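Beta-n-acetylhexosaminidase (PDB 4AZI) probably cleaves terminal, non-reducing beta-linked N-acetylhexosamine from glycans, as a family 20 glycoside hydrolase catalytic module of the pneumococcal exo-beta-D-N-acetylglucosaminidase StrH. Local coordinates at residues A[56-61]-A[70-75]; A[96-101]-A[167-172]; A[239-244]-A[268-273]; A[247-252]-A[260-265]. The protein carries 2 engineered substitutions. All coordinates share one frame; numbering follows the deposited sequence.

How the contacts relate
All four contacts lie in the catalytic module, built on an eight-stranded TIM barrel. Along the chain contacts 1 and 2 come first, in series, and contact 4 is nested inside the loop that contact 3 closes. Contacts 1 and 2, their centres about 17 Å apart, both border helix 153-170: contact 2 uses its end, and Met58 and Ile60 of contact 1 pack on it. Contacts 3 and 4, centres about 10 Å apart, meet through the neighbouring strands 246-249 and 271-282, where Leu273 N lies 2.9 Å from Ile247 O. Contacts 1 and 4 stand on opposite sides of the chain's centre, their centres about 36 Å apart; of the four, contact 4 holds an inhibitor-pocket residue, Trp250.

Contact 1 (A[56-61]-A[70-75])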
# COMPACT_ATOMS: atom_id res chain seq x y z
N ASP A 56 -7.26 19.26 -4.57
CA ASP A 56 -7.81 20.61 -4.64
C ASP A 56 -8.74 20.80 -5.84
O ASP A 56 -9.80 21.39 -5.69
CB ASP A 56 -6.69 21.65 -4.65
CG ASP A 56 -5.92 21.68 -3.35
OD1 ASP A 56 -6.51 21.39 -2.29
OD2 ASP A 56 -4.71 21.99 -3.39
N ASP A 57 -8.32 20.28 -7.00
CA ASP A 57 -9.18 20.25 -8.19
C ASP A 57 -9.60 18.82 -8.54
O ASP A 57 -8.76 17.99 -8.93
CB ASP A 57 -8.50 20.88 -9.42
CG ASP A 57 -9.38 20.78 -10.66
OD1 ASP A 57 -10.61 20.84 -10.52
OD2 ASP A 57 -8.84 20.62 -11.78
N MET A 58 -10.90 18.57 -8.45
CA MET A 58 -11.45 17.24 -8.70
C MET A 58 -12.31 17.21 -9.96
O MET A 58 -13.19 16.36 -10.09
CB MET A 58 -12.26 16.77 -7.47
CG MET A 58 -11.41 16.40 -6.27
SD MET A 58 -10.32 14.99 -6.57
CE MET A 58 -11.45 13.60 -6.48
N THR A 59 -12.05 18.14 -10.88
CA THR A 59 -12.77 18.20 -12.15
C THR A 59 -12.44 16.96 -12.97
O THR A 59 -11.27 16.60 -13.13
CB THR A 59 -12.39 19.46 -12.96
OG1 THR A 59 -12.68 20.64 -12.19
CG2 THR A 59 -13.14 19.53 -14.27
N ILE A 60 -13.48 16.31 -13.50
CA ILE A 60 -13.32 15.10 -14.29
C ILE A 60 -13.96 15.28 -15.66
O ILE A 60 -15.09 15.76 -15.78
CB ILE A 60 -13.95 13.86 -13.58
CG1 ILE A 60 -13.24 13.54 -12.26
CG2 ILE A 60 -13.99 12.65 -14.50
CD1 ILE A 60 -11.76 13.25 -12.37
N THR A 61 -13.22 14.89 -16.70
CA THR A 61 -13.77 14.84 -18.05
C THR A 61 -13.81 13.39 -18.53
O THR A 61 -12.78 12.73 -18.58
CB THR A 61 -12.95 15.69 -19.02
OG1 THR A 61 -12.82 17.00 -18.48
CG2 THR A 61 -13.64 15.79 -20.38
N ASP A 70 -16.53 20.81 -7.55
CA ASP A 70 -17.37 20.83 -6.33
C ASP A 70 -18.34 19.66 -6.26
O ASP A 70 -18.59 19.13 -5.19
CB ASP A 70 -18.18 22.13 -6.23
CG ASP A 70 -17.33 23.34 -5.90
OD1 ASP A 70 -16.21 23.20 -5.35
OD2 ASP A 70 -17.80 24.46 -6.19
N ASP A 71 -18.90 19.29 -7.41
CA ASP A 71 -19.87 18.20 -7.48
C ASP A 71 -19.22 16.85 -7.25
O ASP A 71 -19.82 15.96 -6.63
CB ASP A 71 -20.59 18.21 -8.82
CG ASP A 71 -21.44 19.45 -9.02
OD1 ASP A 71 -21.73 20.14 -8.02
OD2 ASP A 71 -21.81 19.72 -10.17
N VAL A 72 -18.00 16.70 -7.74
CA VAL A 72 -17.23 15.47 -7.55
C VAL A 72 -16.86 15.32 -6.08
O VAL A 72 -17.08 14.26 -5.48
CB VAL A 72 -15.99 15.44 -8.46
CG1 VAL A 72 -15.05 14.31 -8.06
CG2 VAL A 72 -16.41 15.29 -9.92
N LYS A 73 -16.34 16.40 -5.49
CA LYS A 73 -16.01 16.41 -4.06
C LYS A 73 -17.22 16.06 -3.19
O LYS A 73 -17.10 15.26 -2.27
CB LYS A 73 -15.45 17.77 -3.65
CG LYS A 73 -14.07 18.07 -4.22
CD LYS A 73 -13.61 19.47 -3.82
CE LYS A 73 -12.15 19.63 -4.15
NZ LYS A 73 -11.61 20.98 -3.82
N LYS A 74 -18.37 16.67 -3.49
CA LYS A 74 -19.61 16.41 -2.75
C LYS A 74 -20.05 14.95 -2.90
O LYS A 74 -20.42 14.30 -1.91
CB LYS A 74 -20.71 17.38 -3.19
CG LYS A 74 -21.98 17.29 -2.37
CD LYS A 74 -22.83 18.55 -2.50
CE LYS A 74 -24.22 18.34 -1.93
NZ LYS A 74 -25.01 17.36 -2.73
N ALA A 75 -20.01 14.44 -4.13
CA ALA A 75 -20.39 13.06 -4.41
C ALA A 75 -19.51 12.05 -3.67
O ALA A 75 -20.03 11.11 -3.05
CB ALA A 75 -20.33 12.81 -5.91
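Lys73 reaches from helix 69-83 along Met58 to the backbone of Asp56, tying the helix to the segment that leads into the small antiparallel hairpin of strands 60-62 and 65-67, an excursion of the TIM-barrel chain. The lysine can be followed outward. Its CB starts off to one side of the 56-61 segment, and Lys73 CG, turned anti to the carbonyl carbon (chi1 -69°), meets Met58 CG at 3.8 Å. Beyond CG the chain is fully extended, which carries CE past Met58 CG and on to Asp56 O. At the tip, Lys73 NZ donates a short hydrogen bond of 2.6 Å to Asp56 O, coming from above the carbonyl plane, 37° out of it. The carboxylate of Asp56 stays apart, its OD1 5.3 Å from Lys73 NZ, so any help from the opposite charge is probably long-range.

One residue back on the helix, Val72 crosses Met58 at about a right angle. Val72 CB lies 3.4 Å from Met58 O, and Met58 CB touches Val72 CG1 at 3.8 Å; the methionine chain, bent at chi2 and chi3, brings its CE near that methyl too. Beyond, Ile60 CG1 is 4.3 Å from Val72 CG2. Met58 is buried, with Leu162 and Tyr166 of helix 153-170 against it, while Ser69 OG bonds to its backbone N.

Within the 56-61 segment, Asp57 forms an Asx turn: Thr59 N meets Asp57 OD1 from above the carboxylate plane, and Thr59 OG1 uses its syn lone pair, 2.7 Å from Asp57 OD1.

Contact 2 (A[96-101]-A[167-172]); sequences EVTELI and MDFFAG
Val97 of helix 94-106 and two consecutive phenylalanines at the end of helix 153-170 form the dense part of this helix-to-helix packing on the outside of the TIM barrel, all three buried. Val97 CG1 meets both rings, touching Phe169 CE2 at 3.7 Å, near that ring's plane, and Phe170 CE1 at 3.9 Å. The two rings also pack on each other: Phe169 CD2 lies over the centre of the Phe170 face, 3.6 Å above its plane, while Phe170 CE1 is at the edge of Phe169. Phe169 CG is anti to the backbone N (chi1 166°), which sends its ring across to the other helix. Phe53 adds an edge-to-face ring contact with Phe169, and Leu46 and Pro113 touch Phe170.

Ile101 is looser and only partly buried; its CD1 approaches the edge of Phe170, 4.1 Å from CE1, but stands 4.5 Å from Phe169 CE2. No hydrogen bond links the two segments. Thr98 is also partly exposed to solvent, yet in close touch with a ring edge. The Thr98 hydroxyl, bonded to Gln94 O one turn back in its own helix, rests in the plane of the Phe169 ring, with Thr98 OG1 3.4 Å from Phe169 CE1.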
# COMPACT_ATOMS: atom_id res chain seq x y z
N GLU A 96 -2.41 18.06 2.95
CA GLU A 96 -2.00 17.09 3.95
C GLU A 96 -1.16 15.93 3.38
O GLU A 96 -0.13 15.56 3.97
CB GLU A 96 -3.21 16.56 4.73
CG GLU A 96 -3.87 17.60 5.63
CD GLU A 96 -5.14 17.07 6.28
OE1 GLU A 96 -5.91 16.36 5.60
OE2 GLU A 96 -5.36 17.37 7.47
N VAL A 97 -1.58 15.35 2.26
CA VAL A 97 -0.80 14.28 1.63
C VAL A 97 0.54 14.82 1.12
O VAL A 97 1.57 14.15 1.22
CB VAL A 97 -1.60 13.53 0.53
CG1 VAL A 97 -0.70 12.60 -0.28
CG2 VAL A 97 -2.75 12.74 1.14
N THR A 98 0.54 16.04 0.58
CA THR A 98 1.78 16.69 0.12
C THR A 98 2.77 16.80 1.28
O THR A 98 3.95 16.44 1.13
CB THR A 98 1.51 18.07 -0.53
OG1 THR A 98 0.54 17.94 -1.57
CG2 THR A 98 2.78 18.69 -1.10
N GLU A 99 2.29 17.26 2.43
CA GLU A 99 3.11 17.38 3.64
C GLU A 99 3.61 16.03 4.17
O GLU A 99 4.74 15.94 4.63
CB GLU A 99 2.35 18.13 4.75
CG GLU A 99 3.06 18.15 6.10
CD GLU A 99 2.50 19.16 7.09
OE1 GLU A 99 1.43 19.74 6.82
OE2 GLU A 99 3.13 19.37 8.14
N LEU A 100 2.76 15.00 4.11
CA LEU A 100 3.17 13.66 4.56
C LEU A 100 4.31 13.12 3.70
O LEU A 100 5.29 12.58 4.22
CB LEU A 100 1.97 12.69 4.57
CG LEU A 100 2.20 11.24 5.03
CD1 LEU A 100 2.53 11.16 6.52
CD2 LEU A 100 0.97 10.41 4.71
N ILE A 101 4.17 13.28 2.39
CA ILE A 101 5.20 12.86 1.43
C ILE A 101 6.53 13.60 1.64
O ILE A 101 7.58 12.97 1.70
CB ILE A 101 4.68 13.00 -0.01
CG1 ILE A 101 3.47 12.07 -0.22
CG2 ILE A 101 5.80 12.69 -1.01
CD1 ILE A 101 2.83 12.16 -1.59
N MET A 167 -3.31 9.78 -10.16
CA MET A 167 -1.99 9.44 -10.69
C MET A 167 -1.21 10.70 -11.12
O MET A 167 0.01 10.78 -10.93
CB MET A 167 -2.10 8.46 -11.86
CG MET A 167 -2.45 7.03 -11.50
SD MET A 167 -2.50 6.08 -13.03
CE MET A 167 -2.68 4.39 -12.44
N ASP A 168 -1.94 11.68 -11.67
CA ASP A 168 -1.38 12.99 -12.01
C ASP A 168 -0.75 13.68 -10.78
O ASP A 168 0.37 14.20 -10.87
CB ASP A 168 -2.41 13.88 -12.74
CG ASP A 168 -2.75 13.36 -14.16
OD1 ASP A 168 -1.95 12.59 -14.71
OD2 ASP A 168 -3.81 13.71 -14.74
N PHE A 169 -1.44 13.65 -9.64
CA PHE A 169 -0.88 14.25 -8.41
C PHE A 169 0.36 13.50 -7.89
O PHE A 169 1.34 14.14 -7.50
CB PHE A 169 -1.96 14.37 -7.32
CG PHE A 169 -1.41 14.64 -5.95
CD1 PHE A 169 -1.11 15.94 -5.55
CD2 PHE A 169 -1.19 13.60 -5.05
CE1 PHE A 169 -0.60 16.19 -4.28
CE2 PHE A 169 -0.68 13.84 -3.78
CZ PHE A 169 -0.37 15.14 -3.40
N PHE A 170 0.33 12.17 -7.90
CA PHE A 170 1.46 11.37 -7.40
C PHE A 170 2.66 11.30 -8.36
O PHE A 170 3.77 11.07 -7.90
CB PHE A 170 1.01 9.95 -7.00
CG PHE A 170 0.10 9.92 -5.81
CD1 PHE A 170 0.55 10.34 -4.57
CD2 PHE A 170 -1.22 9.50 -5.94
CE1 PHE A 170 -0.29 10.32 -3.47
CE2 PHE A 170 -2.07 9.49 -4.84
CZ PHE A 170 -1.61 9.90 -3.60
N ALA A 171 2.43 11.50 -9.66
CA ALA A 171 3.51 11.53 -10.64
C ALA A 171 4.63 12.45 -10.19
O ALA A 171 4.40 13.64 -9.96
CB ALA A 171 3.00 11.94 -12.02
N GLY A 172 5.82 11.89 -10.01
CA GLY A 172 6.97 12.65 -9.55
C GLY A 172 7.02 12.93 -8.06
O GLY A 172 7.91 13.63 -7.60

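Contact 3 (A[239-244]-A[268-273]); sequences VQFDKD and KGYKFL
Tyr270 presents the edge of its ring to the 239-244 loop, with Asp242 O near the ring plane, while Lys243 O approaches CD1 and CE1 obliquely. Tyr270 OH donates to Asp242 O at 2.8 Å, arriving well above the carbonyl plane, 58° out of it. Tyr270 OH also lies 3.3 Å from Phe241 CB and oblique to the Phe241 ring, which turns away towards Phe231 and Tyr232. With Tyr270 CG anti to the carbonyl carbon (chi1 -75°), the ring reaches to the loop, and Lys243 crosses it at about a right angle.

Lys243 curls back, bent at chi2 and chi4, so that its NZ bonds to Phe241 O at 2.7 Å; on the way its CD passes 3.5 Å from Lys268 O. A water donates to both Lys243 O and Gly269 O, bridging the backbones. Lys268 NZ is held in a salt bridge by Asp237 and is merely near Gln240 OE1; Gln240 NE2 bonds to Asp237 O.

Asp242 closes an Asx turn by accepting Asp244 N on OD1. Gly269 ends helix 262-267 in a Schellman motif and the chain enters strand 271-282: the helix-to-strand turn of a TIM-barrel beta-alpha-beta unit, braced against the loop before strand 246-249.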
# COMPACT_ATOMS: atom_id res chain seq x y z
N VAL A 239 -5.85 -15.57 -21.24
CA VAL A 239 -6.03 -14.13 -21.07
C VAL A 239 -4.71 -13.57 -20.54
O VAL A 239 -4.17 -14.06 -19.55
CB VAL A 239 -7.21 -13.81 -20.12
CG1 VAL A 239 -7.24 -12.34 -19.72
CG2 VAL A 239 -8.53 -14.20 -20.77
N GLN A 240 -4.17 -12.57 -21.21
CA GLN A 240 -2.80 -12.13 -20.95
C GLN A 240 -2.75 -10.84 -20.15
O GLN A 240 -3.60 -9.97 -20.33
CB GLN A 240 -2.02 -12.00 -22.26
CG GLN A 240 -0.59 -12.52 -22.18
CD GLN A 240 -0.50 -14.03 -21.94
OE1 GLN A 240 0.47 -14.52 -21.35
NE2 GLN A 240 -1.50 -14.77 -22.42
N PHE A 241 -1.78 -10.72 -19.26
CA PHE A 241 -1.65 -9.51 -18.42
C PHE A 241 -0.32 -8.80 -18.67
O PHE A 241 0.65 -9.42 -19.10
CB PHE A 241 -1.82 -9.85 -16.93
CG PHE A 241 -3.22 -10.23 -16.54
CD1 PHE A 241 -3.70 -11.52 -16.77
CD2 PHE A 241 -4.07 -9.30 -15.94
CE1 PHE A 241 -5.00 -11.87 -16.41
CE2 PHE A 241 -5.37 -9.65 -15.56
CZ PHE A 241 -5.84 -10.94 -15.81
N ASP A 242 -0.32 -7.49 -18.40
CA ASP A 242 0.87 -6.61 -18.47
C ASP A 242 1.98 -7.20 -17.59
O ASP A 242 1.76 -7.45 -16.40
CB ASP A 242 0.48 -5.20 -18.00
CG ASP A 242 1.60 -4.16 -18.14
OD1 ASP A 242 2.74 -4.44 -17.73
OD2 ASP A 242 1.33 -3.04 -18.63
N LYS A 243 3.15 -7.45 -18.16
CA LYS A 243 4.21 -8.10 -17.37
C LYS A 243 4.99 -7.13 -16.45
O LYS A 243 5.76 -7.58 -15.61
CB LYS A 243 5.18 -8.88 -18.26
CG LYS A 243 4.52 -9.92 -19.17
CD LYS A 243 3.65 -10.91 -18.42
CE LYS A 243 3.03 -11.92 -19.37
NZ LYS A 243 2.15 -11.27 -20.39
N ASP A 244 4.78 -5.83 -16.60
CA ASP A 244 5.53 -4.82 -15.81
C ASP A 244 5.00 -4.53 -14.41
O ASP A 244 5.63 -3.81 -13.66
CB ASP A 244 5.61 -3.48 -16.56
CG ASP A 244 6.37 -3.58 -17.85
OD1 ASP A 244 7.30 -4.39 -17.95
OD2 ASP A 244 6.02 -2.81 -18.77
N LYS A 268 6.02 -16.27 -15.44
CA LYS A 268 5.57 -15.26 -16.40
C LYS A 268 6.39 -13.97 -16.38
O LYS A 268 6.04 -13.00 -17.07
CB LYS A 268 4.09 -14.91 -16.15
CG LYS A 268 3.10 -16.00 -16.51
CD LYS A 268 2.95 -16.14 -18.02
CE LYS A 268 1.94 -17.22 -18.35
NZ LYS A 268 2.02 -17.60 -19.78
N GLY A 269 7.45 -13.95 -15.58
CA GLY A 269 8.35 -12.80 -15.47
C GLY A 269 8.06 -11.81 -14.34
O GLY A 269 8.73 -10.79 -14.24
N TYR A 270 7.09 -12.09 -13.50
CA TYR A 270 6.67 -11.10 -12.49
C TYR A 270 7.65 -10.95 -11.33
O TYR A 270 8.35 -11.89 -10.97
CB TYR A 270 5.28 -11.42 -11.96
CG TYR A 270 4.17 -11.08 -12.92
CD1 TYR A 270 3.90 -9.76 -13.24
CD2 TYR A 270 3.40 -12.08 -13.51
CE1 TYR A 270 2.88 -9.43 -14.11
CE2 TYR A 270 2.38 -11.75 -14.40
CZ TYR A 270 2.13 -10.42 -14.69
OH TYR A 270 1.13 -10.05 -15.55
N LYS A 271 7.69 -9.75 -10.75
CA LYS A 271 8.44 -9.49 -9.52
C LYS A 271 7.46 -9.23 -8.39
O LYS A 271 6.37 -8.73 -8.62
CB LYS A 271 9.36 -8.29 -9.70
CG LYS A 271 10.48 -8.54 -10.71
CD LYS A 271 10.68 -7.35 -11.62
CE LYS A 271 11.65 -6.34 -11.03
NZ LYS A 271 13.08 -6.74 -11.17
N PHE A 272 7.86 -9.57 -7.16
CA PHE A 272 6.94 -9.59 -6.03
C PHE A 272 7.31 -8.60 -4.96
O PHE A 272 8.49 -8.43 -4.66
CB PHE A 272 6.89 -10.99 -5.39
CG PHE A 272 6.42 -12.08 -6.33
CD1 PHE A 272 5.09 -12.15 -6.72
CD2 PHE A 272 7.31 -13.04 -6.78
CE1 PHE A 272 4.65 -13.15 -7.56
CE2 PHE A 272 6.88 -14.05 -7.63
CZ PHE A 272 5.54 -14.10 -8.02
N LEU A 273 6.30 -7.96 -4.38
CA LEU A 273 6.43 -7.35 -3.06
C LEU A 273 5.74 -8.33 -2.10
O LEU A 273 4.52 -8.53 -2.19
CB LEU A 273 5.78 -5.96 -3.01
CG LEU A 273 5.78 -5.27 -1.62
CD1 LEU A 273 7.20 -5.06 -1.09
CD2 LEU A 273 5.02 -3.96 -1.63
O HOH W 1 8.29 -7.92 -14.43

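Contact 4 (A[247-252]-A[260-265]); sequences ISYWSK and ASPQYL. With OAN (O-(2-acetamido-2-deoxy D-glucopyranosylidene) amino-N-phenylcarbamate), chain C.
Pro262 projects its ring as a bump onto one face of Tyr249. Pro262 CG stands 3.9 Å from the centroid of the Tyr249 ring, 24° off the normal and shifted towards the rim, a CH-pi contact in which the two side chains cross at about a right angle. The tyrosine is in turn a plug in the hollow formed by Ala260 and the first turn of helix 262-267: Ala260 O and Leu265 CD1 border its ring in plane, and Pro262 covers one face. At the far end of the plug, Tyr249 OH donates to Ala260 O at 2.7 Å, in the carbonyl plane. Tyr249 OH also touches Pro262 CD at 3.3 Å. A chi1 of -158° points the Tyr249 ring from strand to helix.

Leu265 CD1 fills the angle between two strand residues, 4.0 Å from Tyr249 CE2 and 4.3 Å from Ile247 CG2. Strand 246-249 and helix 262-267 are the first two elements of a beta-alpha-beta unit of the TIM barrel, and strand 271-282 completes it. Ser261 is the N-cap of the helix, its OG accepting Tyr264 N. Over this start lies the aliphatic part of Lys252, CD on Ser261 CB, on the solvent side.

Next to Tyr249 in sequence, Trp250 lines the inhibitor pocket. The acetamido methyl CAH of the ligand lies over one indole face, Ser251 CB over the opposite one, and Asp229 bonds to NE1. Trp250 CZ3 comes within 3.2 Å of the ligand's OAQ.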
# COMPACT_ATOMS: atom_id res chain seq x y z
N ILE A 247 3.83 -7.19 -8.28
CA ILE A 247 2.71 -7.95 -7.71
C ILE A 247 2.77 -7.95 -6.17
O ILE A 247 3.72 -8.46 -5.57
CB ILE A 247 2.65 -9.39 -8.26
CG1 ILE A 247 2.63 -9.45 -9.81
CG2 ILE A 247 1.51 -10.18 -7.64
CD1 ILE A 247 1.32 -9.10 -10.48
N SER A 248 1.76 -7.37 -5.54
CA SER A 248 1.68 -7.46 -4.09
C SER A 248 1.05 -8.81 -3.75
O SER A 248 -0.17 -8.96 -3.79
CB SER A 248 0.89 -6.28 -3.53
OG SER A 248 0.69 -6.42 -2.14
N TYR A 249 1.90 -9.80 -3.46
CA TYR A 249 1.44 -11.18 -3.26
C TYR A 249 1.14 -11.48 -1.80
O TYR A 249 2.04 -11.48 -0.96
CB TYR A 249 2.42 -12.23 -3.83
CG TYR A 249 1.73 -13.56 -4.10
CD1 TYR A 249 1.41 -14.43 -3.05
CD2 TYR A 249 1.36 -13.92 -5.40
CE1 TYR A 249 0.75 -15.64 -3.30
CE2 TYR A 249 0.70 -15.11 -5.64
CZ TYR A 249 0.39 -15.96 -4.58
OH TYR A 249 -0.26 -17.16 -4.82
N TRP A 250 -0.12 -11.77 -1.51
CA TRP A 250 -0.56 -11.95 -0.13
C TRP A 250 -1.05 -13.35 0.19
O TRP A 250 -0.96 -13.78 1.33
CB TRP A 250 -1.60 -10.90 0.24
CG TRP A 250 -2.89 -11.10 -0.50
CD1 TRP A 250 -3.19 -10.70 -1.80
CD2 TRP A 250 -4.07 -11.80 -0.02
NE1 TRP A 250 -4.46 -11.09 -2.13
CE2 TRP A 250 -5.04 -11.75 -1.11
CE3 TRP A 250 -4.41 -12.43 1.16
CZ2 TRP A 250 -6.30 -12.32 -1.00
CZ3 TRP A 250 -5.69 -13.00 1.27
CH2 TRP A 250 -6.60 -12.95 0.21
N SER A 251 -1.58 -14.05 -0.81
CA SER A 251 -2.13 -15.42 -0.62
C SER A 251 -2.40 -16.11 -1.96
O SER A 251 -2.62 -15.45 -2.98
CB SER A 251 -3.40 -15.37 0.25
OG SER A 251 -4.12 -16.59 0.28
N LYS A 252 -2.36 -17.44 -1.95
CA LYS A 252 -2.71 -18.23 -3.13
C LYS A 252 -4.20 -18.60 -3.07
O LYS A 252 -4.74 -19.26 -3.97
CB LYS A 252 -1.83 -19.47 -3.24
CG LYS A 252 -2.02 -20.26 -4.54
CD LYS A 252 -1.00 -21.38 -4.69
CE LYS A 252 -1.41 -22.68 -4.00
NZ LYS A 252 -2.54 -23.41 -4.68
N ALA A 260 -3.44 -17.82 -8.90
CA ALA A 260 -2.17 -18.24 -9.45
C ALA A 260 -1.16 -18.43 -8.32
O ALA A 260 -1.21 -17.73 -7.31
CB ALA A 260 -1.64 -17.23 -10.46
N SER A 261 -0.28 -19.41 -8.48
CA SER A 261 0.78 -19.62 -7.51
C SER A 261 1.86 -18.58 -7.75
O SER A 261 1.97 -18.04 -8.86
CB SER A 261 1.35 -21.03 -7.65
OG SER A 261 2.01 -21.17 -8.89
N PRO A 262 2.67 -18.29 -6.72
CA PRO A 262 3.83 -17.42 -6.91
C PRO A 262 4.80 -18.04 -7.92
O PRO A 262 5.40 -17.31 -8.71
CB PRO A 262 4.48 -17.34 -5.52
CG PRO A 262 3.46 -17.84 -4.57
CD PRO A 262 2.58 -18.79 -5.33
N GLN A 263 4.95 -19.37 -7.88
CA GLN A 263 5.77 -20.09 -8.87
C GLN A 263 5.29 -19.76 -10.30
O GLN A 263 6.10 -19.41 -11.16
CB GLN A 263 5.71 -21.61 -8.66
CG GLN A 263 6.39 -22.14 -7.41
CD GLN A 263 5.41 -22.46 -6.29
OE1 GLN A 263 4.41 -21.77 -6.12
NE2 GLN A 263 5.68 -23.52 -5.55
N TYR A 264 3.99 -19.89 -10.53
CA TYR A 264 3.42 -19.62 -11.85
C TYR A 264 3.63 -18.18 -12.32
O TYR A 264 4.01 -17.95 -13.47
CB TYR A 264 1.93 -19.97 -11.92
CG TYR A 264 1.40 -19.91 -13.34
CD1 TYR A 264 1.53 -21.00 -14.19
CD2 TYR A 264 0.82 -18.75 -13.84
CE1 TYR A 264 1.07 -20.95 -15.50
CE2 TYR A 264 0.35 -18.69 -15.14
CZ TYR A 264 0.49 -19.79 -15.97
OH TYR A 264 0.04 -19.75 -17.26
N LEU A 265 3.37 -17.21 -11.45
CA LEU A 265 3.58 -15.79 -11.78
C LEU A 265 5.05 -15.45 -12.02
O LEU A 265 5.36 -14.71 -12.95
CB LEU A 265 2.96 -14.87 -10.73
CG LEU A 265 1.43 -14.93 -10.57
CD1 LEU A 265 1.01 -14.01 -9.43
CD2 LEU A 265 0.74 -14.54 -11.87
CAH OAN C . -5.51 -7.87 -0.65
CAG OAN C . -6.23 -8.09 0.69
OAN OAN C . -5.59 -8.41 1.68
NAI OAN C . -7.55 -7.91 0.68
CAB OAN C . -8.44 -8.05 1.85
CAC OAN C . -8.43 -6.75 2.66
OAJ OAN C . -9.34 -5.82 2.07
CAD OAN C . -8.81 -6.99 4.11
OAK OAN C . -8.81 -5.74 4.77
CAE OAN C . -7.78 -7.93 4.76
CAF OAN C . -8.07 -8.30 6.21
OAM OAN C . -9.27 -9.08 6.29
OAL OAN C . -7.59 -9.16 4.01
CAA OAN C . -8.06 -9.26 2.73
NAY OAN C . -8.17 -10.47 2.23
OAQ OAN C . -7.82 -11.49 3.07
CAP OAN C . -8.51 -12.65 2.86
OAR OAN C . -8.23 -13.66 3.51
NAO OAN C . -9.49 -12.61 1.94
CAS OAN C . -10.25 -13.65 1.57
CAT OAN C . -10.36 -13.93 0.21
CAU OAN C . -11.14 -15.00 -0.24
CAV OAN C . -11.82 -15.80 0.68
CAW OAN C . -11.72 -15.52 2.05
CAX OAN C . -10.94 -14.45 2.50